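Local coordinates for uncharacterized protein YhfS (PDB 4J8L) that is of unknown function but carries pyridoxal 5'-phosphate covalently attached to a lysine, and may have cysteine synthase activity, at residues L256-S270 / S278-A290. Residues are numbered along the deposited sequence; the frame is centred on the assembly and turned at random.
Sequences LLALLNGGAVPEVKS and SKVLIVEFHQPIA
Lys-269 lays its aliphatic stem over one face of the His-286 imidazole, CB 3.7 Å from the ring centroid and 13° off the normal, a CH-pi contact. Its extended chain, with CG anti to the backbone N (chi1 178°), runs alongside Glu-284, yet NZ stays 4.5 Å from OE2, beyond a salt bridge. Backbone bonds define a classic beta bulge where strand 268-275 pairs antiparallel with strand 279-285: Glu-284 O accepts from Lys-269 N (2.7 Å) and Ser-270 N (3.2 Å), while Glu-284 N donates to Ser-270 O. Ser-270 OG donates to the anti side of Glu-284 OE1 (2.7 Å), 21° out of the carboxylate plane, and accepts from a water that also donates to Ile-282 O. A leucine in place of Glu-284 would probably leave the Ser-270 hydroxyl without its carboxylate acceptor and Lys-269 without a nearby opposite charge. On the other face, Leu-281 CD2 packs against Leu-256 CG (3.7 Å) and Leu-260 CD1 (3.8 Å), seating helix 229-261 on the hairpin, and Val-268 CG2 meets Val-283 CG1 at 3.8 Å. Around the bulge, the Ser-270 and Glu-284 side is therefore polar, consistent with charge attraction without direct ion pairing, while the Leu-281 and Val-283 side is apolar and joins sheet to helix.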
ATOM      1  N   LEU A 256      14.131  12.086  11.996  1.00 19.30           N
ATOM      2  CA  LEU A 256      15.032  11.001  12.348  1.00 17.65           C
ATOM      3  C   LEU A 256      16.180  10.924  11.350  1.00 19.96           C
ATOM      4  O   LEU A 256      17.341  10.806  11.742  1.00 21.74           O
ATOM      5  CB  LEU A 256      14.267   9.682  12.366  1.00 18.33           C
ATOM      6  CG  LEU A 256      15.041   8.405  12.668  1.00 22.83           C
ATOM      7  CD1 LEU A 256      15.693   8.504  14.032  1.00 25.06           C
ATOM      8  CD2 LEU A 256      14.085   7.227  12.606  1.00 23.88           C
ATOM      9  N   LEU A 257      15.856  10.981  10.057  1.00 19.19           N
ATOM     10  CA  LEU A 257      16.888  10.942   9.019  1.00 23.00           C
ATOM     11  C   LEU A 257      17.902  12.069   9.187  1.00 21.33           C
ATOM     12  O   LEU A 257      19.111  11.843   9.115  1.00 22.94           O
ATOM     13  CB  LEU A 257      16.270  11.007   7.619  1.00 18.50           C
ATOM     14  CG  LEU A 257      17.261  10.995   6.454  1.00 21.98           C
ATOM     15  CD1 LEU A 257      18.025   9.671   6.373  1.00 25.24           C
ATOM     16  CD2 LEU A 257      16.559  11.284   5.124  1.00 25.99           C
ATOM     17  N   ALA A 258      17.410  13.280   9.425  1.00 20.52           N
ATOM     18  CA  ALA A 258      18.294  14.428   9.618  1.00 21.57           C
ATOM     19  C   ALA A 258      19.223  14.239  10.817  1.00 23.86           C
ATOM     20  O   ALA A 258      20.419  14.541  10.740  1.00 24.23           O
ATOM     21  CB  ALA A 258      17.484  15.715   9.765  1.00 18.83           C
ATOM     22  N   LEU A 259      18.671  13.745  11.921  1.00 22.03           N
ATOM     23  CA  LEU A 259      19.469  13.501  13.120  1.00 17.47           C
ATOM     24  C   LEU A 259      20.566  12.467  12.860  1.00 21.27           C
ATOM     25  O   LEU A 259      21.712  12.660  13.266  1.00 24.91           O
ATOM     26  CB  LEU A 259      18.580  13.058  14.284  1.00 18.69           C
ATOM     27  CG  LEU A 259      17.676  14.138  14.888  1.00 21.67           C
ATOM     28  CD1 LEU A 259      16.578  13.513  15.739  1.00 22.74           C
ATOM     29  CD2 LEU A 259      18.516  15.114  15.702  1.00 23.83           C
ATOM     30  N   LEU A 260      20.221  11.381  12.173  1.00 22.15           N
ATOM     31  CA  LEU A 260      21.201  10.344  11.868  1.00 23.45           C
ATOM     32  C   LEU A 260      22.275  10.868  10.926  1.00 26.10           C
ATOM     33  O   LEU A 260      23.462  10.605  11.120  1.00 27.53           O
ATOM     34  CB  LEU A 260      20.529   9.116  11.259  1.00 21.89           C
ATOM     35  CG  LEU A 260      19.649   8.327  12.225  1.00 22.70           C
ATOM     36  CD1 LEU A 260      18.885   7.221  11.499  1.00 24.35           C
ATOM     37  CD2 LEU A 260      20.503   7.759  13.351  1.00 25.36           C
ATOM     38  N   ASN A 261      21.856  11.615   9.909  1.00 29.45           N
ATOM     39  CA  ASN A 261      22.803  12.216   8.973  1.00 23.85           C
ATOM     40  C   ASN A 261      23.702  13.253   9.646  1.00 27.14           C
ATOM     41  O   ASN A 261      24.796  13.549   9.160  1.00 32.17           O
ATOM     42  CB  ASN A 261      22.076  12.837   7.780  1.00 26.67           C
ATOM     43  CG  ASN A 261      21.687  11.807   6.738  1.00 27.70           C
ATOM     44  OD1 ASN A 261      22.235  10.707   6.708  1.00 33.84           O
ATOM     45  ND2 ASN A 261      20.743  12.160   5.875  1.00 29.36           N
ATOM     46  N   GLY A 262      23.228  13.804  10.757  1.00 30.82           N
ATOM     47  CA  GLY A 262      23.985  14.782  11.514  1.00 28.73           C
ATOM     48  C   GLY A 262      24.943  14.144  12.498  1.00 28.00           C
ATOM     49  O   GLY A 262      25.683  14.841  13.186  1.00 33.49           O
ATOM     50  N   GLY A 263      24.927  12.818  12.570  1.00 27.90           N
ATOM     51  CA  GLY A 263      25.876  12.090  13.392  1.00 30.88           C
ATOM     52  C   GLY A 263      25.417  11.787  14.805  1.00 28.60           C
ATOM     53  O   GLY A 263      26.241  11.599  15.696  1.00 30.09           O
ATOM     54  N   ALA A 264      24.103  11.726  15.008  1.00 24.71           N
ATOM     55  CA  ALA A 264      23.540  11.438  16.326  1.00 25.74           C
ATOM     56  C   ALA A 264      23.974  10.071  16.859  1.00 29.23           C
ATOM     57  O   ALA A 264      24.053   9.865  18.066  1.00 29.88           O
ATOM     58  CB  ALA A 264      22.007  11.542  16.293  1.00 23.54           C
ATOM     59  N   VAL A 265      24.254   9.140  15.952  1.00 26.56           N
ATOM     60  CA  VAL A 265      24.678   7.800  16.341  1.00 26.31           C
ATOM     61  C   VAL A 265      25.960   7.447  15.598  1.00 25.94           C
ATOM     62  O   VAL A 265      25.912   7.038  14.441  1.00 27.83           O
ATOM     63  CB  VAL A 265      23.587   6.756  16.026  1.00 25.85           C
ATOM     64  CG1 VAL A 265      24.022   5.376  16.472  1.00 26.33           C
ATOM     65  CG2 VAL A 265      22.270   7.141  16.706  1.00 25.96           C
ATOM     66  N   PRO A 266      27.117   7.620  16.257  1.00 27.73           N
ATOM     67  CA  PRO A 266      28.424   7.414  15.612  1.00 26.32           C
ATOM     68  C   PRO A 266      28.574   6.041  14.962  1.00 24.94           C
ATOM     69  O   PRO A 266      29.275   5.912  13.963  1.00 28.28           O
ATOM     70  CB  PRO A 266      29.408   7.546  16.775  1.00 29.90           C
ATOM     71  CG  PRO A 266      28.709   8.420  17.760  1.00 30.31           C
ATOM     72  CD  PRO A 266      27.258   8.048  17.660  1.00 30.17           C
ATOM     73  N   GLU A 267      27.910   5.034  15.522  1.00 25.00           N
ATOM     74  CA  GLU A 267      28.017   3.670  15.008  1.00 24.88           C
ATOM     75  C   GLU A 267      27.248   3.471  13.695  1.00 25.75           C
ATOM     76  O   GLU A 267      27.370   2.426  13.055  1.00 25.46           O
ATOM     77  CB  GLU A 267      27.557   2.655  16.066  1.00 26.08           C
ATOM     78  CG  GLU A 267      28.406   2.608  17.328  1.00 26.22           C
ATOM     79  CD  GLU A 267      28.003   3.643  18.373  1.00 28.65           C
ATOM     80  OE1 GLU A 267      27.063   4.437  18.130  1.00 27.08           O
ATOM     81  OE2 GLU A 267      28.632   3.658  19.449  1.00 28.68           O
ATOM     82  N   VAL A 268      26.462   4.468  13.294  1.00 24.30           N
ATOM     83  CA  VAL A 268      25.743   4.416  12.015  1.00 21.41           C
ATOM     84  C   VAL A 268      26.595   4.948  10.859  1.00 25.46           C
ATOM     85  O   VAL A 268      27.127   6.061  10.918  1.00 28.09           O
ATOM     86  CB  VAL A 268      24.400   5.182  12.082  1.00 21.72           C
ATOM     87  CG1 VAL A 268      23.792   5.355  10.688  1.00 20.22           C
ATOM     88  CG2 VAL A 268      23.438   4.452  12.990  1.00 20.44           C
ATOM     89  N   LYS A 269      26.724   4.134   9.815  1.00 23.67           N
ATOM     90  CA  LYS A 269      27.508   4.477   8.634  1.00 25.00           C
ATOM     91  C   LYS A 269      26.682   5.277   7.613  1.00 26.31           C
ATOM     92  O   LYS A 269      27.169   6.226   7.003  1.00 28.51           O
ATOM     93  CB  LYS A 269      28.039   3.192   7.995  1.00 24.91           C
ATOM     94  CG  LYS A 269      28.851   3.375   6.713  1.00 28.71           C
ATOM     95  CD  LYS A 269      29.414   2.032   6.246  1.00 33.67           C
ATOM     96  CE  LYS A 269      30.316   2.191   5.027  1.00 34.50           C
ATOM     97  NZ  LYS A 269      31.069   0.938   4.721  1.00 38.42           N
ATOM     98  N   SER A 270      25.430   4.889   7.417  1.00 23.41           N
ATOM     99  CA  SER A 270      24.586   5.609   6.467  1.00 24.25           C
ATOM    100  C   SER A 270      23.130   5.440   6.826  1.00 21.96           C
ATOM    101  O   SER A 270      22.758   4.479   7.495  1.00 25.06           O
ATOM    102  CB  SER A 270      24.836   5.130   5.033  1.00 29.77           C
ATOM    103  OG  SER A 270      24.323   3.825   4.831  1.00 28.80           O
ATOM    104  N   SER A 278       7.029   0.073   1.767  1.00 17.29           N
ATOM    105  CA  SER A 278       6.447   1.269   2.358  1.00 18.35           C
ATOM    106  C   SER A 278       7.588   2.224   2.671  1.00 21.58           C
ATOM    107  O   SER A 278       8.738   1.805   2.768  1.00 19.71           O
ATOM    108  CB  SER A 278       5.665   0.938   3.635  1.00 19.97           C
ATOM    109  OG  SER A 278       4.909   2.064   4.073  1.00 20.84           O
ATOM    110  N   LYS A 279       7.277   3.506   2.830  1.00 21.68           N
ATOM    111  CA  LYS A 279       8.309   4.502   3.074  1.00 21.39           C
ATOM    112  C   LYS A 279       8.812   4.372   4.513  1.00 22.04           C
ATOM    113  O   LYS A 279       8.055   4.552   5.472  1.00 20.07           O
ATOM    114  CB  LYS A 279       7.774   5.903   2.764  1.00 23.29           C
ATOM    115  CG  LYS A 279       8.819   7.003   2.656  1.00 21.94           C
ATOM    116  CD  LYS A 279       8.188   8.261   2.071  1.00 23.00           C
ATOM    117  CE  LYS A 279       9.148   9.435   2.096  1.00 20.12           C
ATOM    118  NZ  LYS A 279       8.520  10.686   1.555  1.00 23.26           N
ATOM    119  N   VAL A 280      10.089   4.018   4.645  1.00 16.44           N
ATOM    120  CA  VAL A 280      10.720   3.703   5.922  1.00 15.47           C
ATOM    121  C   VAL A 280      12.173   4.171   5.899  1.00 17.07           C
ATOM    122  O   VAL A 280      12.668   4.650   4.873  1.00 18.04           O
ATOM    123  CB  VAL A 280      10.741   2.173   6.182  1.00 17.01           C
ATOM    124  CG1 VAL A 280       9.325   1.628   6.308  1.00 18.64           C
ATOM    125  CG2 VAL A 280      11.503   1.453   5.075  1.00 20.24           C
ATOM    126  N   LEU A 281      12.860   4.031   7.028  1.00 15.94           N
ATOM    127  CA  LEU A 281      14.291   4.301   7.079  1.00 18.20           C
ATOM    128  C   LEU A 281      15.117   3.037   6.883  1.00 19.22           C
ATOM    129  O   LEU A 281      14.783   1.970   7.403  1.00 21.53           O
ATOM    130  CB  LEU A 281      14.694   4.930   8.418  1.00 21.02           C
ATOM    131  CG  LEU A 281      14.772   6.452   8.379  1.00 30.00           C
ATOM    132  CD1 LEU A 281      13.394   7.033   8.622  1.00 31.18           C
ATOM    133  CD2 LEU A 281      15.794   6.992   9.361  1.00 39.44           C
ATOM    134  N   ILE A 282      16.198   3.157   6.125  0.50 18.95           N
ATOM    135  CA  ILE A 282      17.185   2.090   6.057  0.50 18.67           C
ATOM    136  C   ILE A 282      18.448   2.570   6.740  0.50 17.85           C
ATOM    137  O   ILE A 282      19.054   3.560   6.332  0.50 21.41           O
ATOM    138  CB  ILE A 282      17.498   1.691   4.620  0.50 18.12           C
ATOM    139  CG1 ILE A 282      16.259   1.063   3.989  0.50 20.02           C
ATOM    140  CG2 ILE A 282      18.664   0.713   4.583  0.50 19.93           C
ATOM    141  CD1 ILE A 282      16.243   1.152   2.511  0.50 22.74           C
ATOM    142  N   VAL A 283      18.834   1.865   7.794  1.00 16.82           N
ATOM    143  CA  VAL A 283      19.962   2.281   8.617  1.00 17.29           C
ATOM    144  C   VAL A 283      21.076   1.253   8.539  1.00 23.22           C
ATOM    145  O   VAL A 283      20.860   0.080   8.830  1.00 20.60           O
ATOM    146  CB  VAL A 283      19.536   2.449  10.070  1.00 15.65           C
ATOM    147  CG1 VAL A 283      20.706   2.892  10.919  1.00 18.64           C
ATOM    148  CG2 VAL A 283      18.395   3.476  10.169  1.00 20.27           C
ATOM    149  N   GLU A 284      22.261   1.704   8.133  1.00 19.57           N
ATOM    150  CA  GLU A 284      23.420   0.832   7.977  1.00 19.74           C
ATOM    151  C   GLU A 284      24.465   1.188   9.021  1.00 23.26           C
ATOM    152  O   GLU A 284      24.751   2.363   9.244  1.00 23.71           O
ATOM    153  CB  GLU A 284      24.015   0.984   6.572  1.00 19.30           C
ATOM    154  CG  GLU A 284      25.214   0.074   6.276  1.00 21.68           C
ATOM    155  CD  GLU A 284      26.024   0.552   5.089  1.00 28.02           C
ATOM    156  OE1 GLU A 284      26.005   1.768   4.801  1.00 29.02           O
ATOM    157  OE2 GLU A 284      26.698  -0.286   4.449  1.00 28.21           O
ATOM    158  N   PHE A 285      25.031   0.165   9.654  1.00 19.50           N
ATOM    159  CA  PHE A 285      26.060   0.348  10.670  1.00 21.83           C
ATOM    160  C   PHE A 285      27.456   0.130  10.096  1.00 24.46           C
ATOM    161  O   PHE A 285      27.625  -0.539   9.076  1.00 24.97           O
ATOM    162  CB  PHE A 285      25.807  -0.608  11.837  1.00 21.12           C
ATOM    163  CG  PHE A 285      24.420  -0.491  12.402  1.00 19.40           C
ATOM    164  CD1 PHE A 285      24.073   0.593  13.197  1.00 21.23           C
ATOM    165  CD2 PHE A 285      23.457  -1.443  12.110  1.00 22.38           C
ATOM    166  CE1 PHE A 285      22.770   0.725  13.701  1.00 20.45           C
ATOM    167  CE2 PHE A 285      22.166  -1.323  12.611  1.00 22.49           C
ATOM    168  CZ  PHE A 285      21.823  -0.240  13.408  1.00 20.88           C
ATOM    169  N   HIS A 286      28.460   0.696  10.759  1.00 23.14           N
ATOM    170  CA  HIS A 286      29.853   0.517  10.342  1.00 22.85           C
ATOM    171  C   HIS A 286      30.298  -0.927  10.517  1.00 26.28           C
ATOM    172  O   HIS A 286      31.076  -1.458   9.720  1.00 26.42           O
ATOM    173  CB  HIS A 286      30.776   1.419  11.159  1.00 25.96           C
ATOM    174  CG  HIS A 286      30.713   2.864  10.779  1.00 28.16           C
ATOM    175  ND1 HIS A 286      31.283   3.355   9.623  1.00 29.87           N
ATOM    176  CD2 HIS A 286      30.172   3.932  11.414  1.00 27.60           C
ATOM    177  CE1 HIS A 286      31.084   4.660   9.556  1.00 31.44           C
ATOM    178  NE2 HIS A 286      30.416   5.035  10.632  1.00 29.59           N
ATOM    179  N   GLN A 287      29.817  -1.547  11.588  1.00 21.99           N
ATOM    180  CA  GLN A 287      30.170  -2.917  11.910  1.00 24.22           C
ATOM    181  C   GLN A 287      28.953  -3.803  11.688  1.00 20.60           C
ATOM    182  O   GLN A 287      27.814  -3.320  11.739  1.00 19.93           O
ATOM    183  CB  GLN A 287      30.637  -3.011  13.368  1.00 25.71           C
ATOM    184  CG  GLN A 287      31.760  -2.057  13.715  1.00 30.88           C
ATOM    185  CD  GLN A 287      33.064  -2.451  13.069  1.00 42.59           C
ATOM    186  OE1 GLN A 287      33.335  -3.635  12.866  1.00 49.03           O
ATOM    187  NE2 GLN A 287      33.881  -1.459  12.730  1.00 46.68           N
ATOM    188  N   PRO A 288      29.187  -5.100  11.435  1.00 21.30           N
ATOM    189  CA  PRO A 288      28.096  -6.037  11.149  1.00 22.05           C
ATOM    190  C   PRO A 288      27.334  -6.443  12.405  1.00 21.34           C
ATOM    191  O   PRO A 288      27.437  -7.589  12.850  1.00 23.17           O
ATOM    192  CB  PRO A 288      28.826  -7.247  10.551  1.00 22.12           C
ATOM    193  CG  PRO A 288      30.202  -7.186  11.153  1.00 23.31           C
ATOM    194  CD  PRO A 288      30.512  -5.718  11.227  1.00 23.58           C
ATOM    195  N   ILE A 289      26.572  -5.501  12.953  1.00 21.87           N
ATOM    196  CA  ILE A 289      25.886  -5.691  14.228  1.00 19.87           C
ATOM    197  C   ILE A 289      24.369  -5.667  14.077  1.00 17.27           C
ATOM    198  O   ILE A 289      23.652  -5.596  15.067  1.00 19.17           O
ATOM    199  CB  ILE A 289      26.279  -4.591  15.234  1.00 19.03           C
ATOM    200  CG1 ILE A 289      25.950  -3.210  14.663  1.00 22.26           C
ATOM    201  CG2 ILE A 289      27.752  -4.696  15.582  1.00 21.18           C
ATOM    202  CD1 ILE A 289      26.093  -2.064  15.668  1.00 22.72           C
ATOM    203  N   ALA A 290      23.886  -5.747  12.839  1.00 18.07           N
ATOM    204  CA  ALA A 290      22.460  -5.556  12.576  1.00 17.11           C
ATOM    205  C   ALA A 290      21.589  -6.548  13.335  1.00 17.88           C
ATOM    206  O   ALA A 290      20.606  -6.151  13.961  1.00 20.24           O
ATOM    207  CB  ALA A 290      22.174  -5.640  11.085  1.00 21.94           C
TER
HETATM  208  O   HOH W   1      28.694   0.011  13.840  1.00 24.43           O
HETATM  209  O   HOH W   2      32.256  -0.438   7.413  1.00 31.10           O
HETATM  210  O   HOH W   3      21.411   3.254   4.457  1.00 35.85           O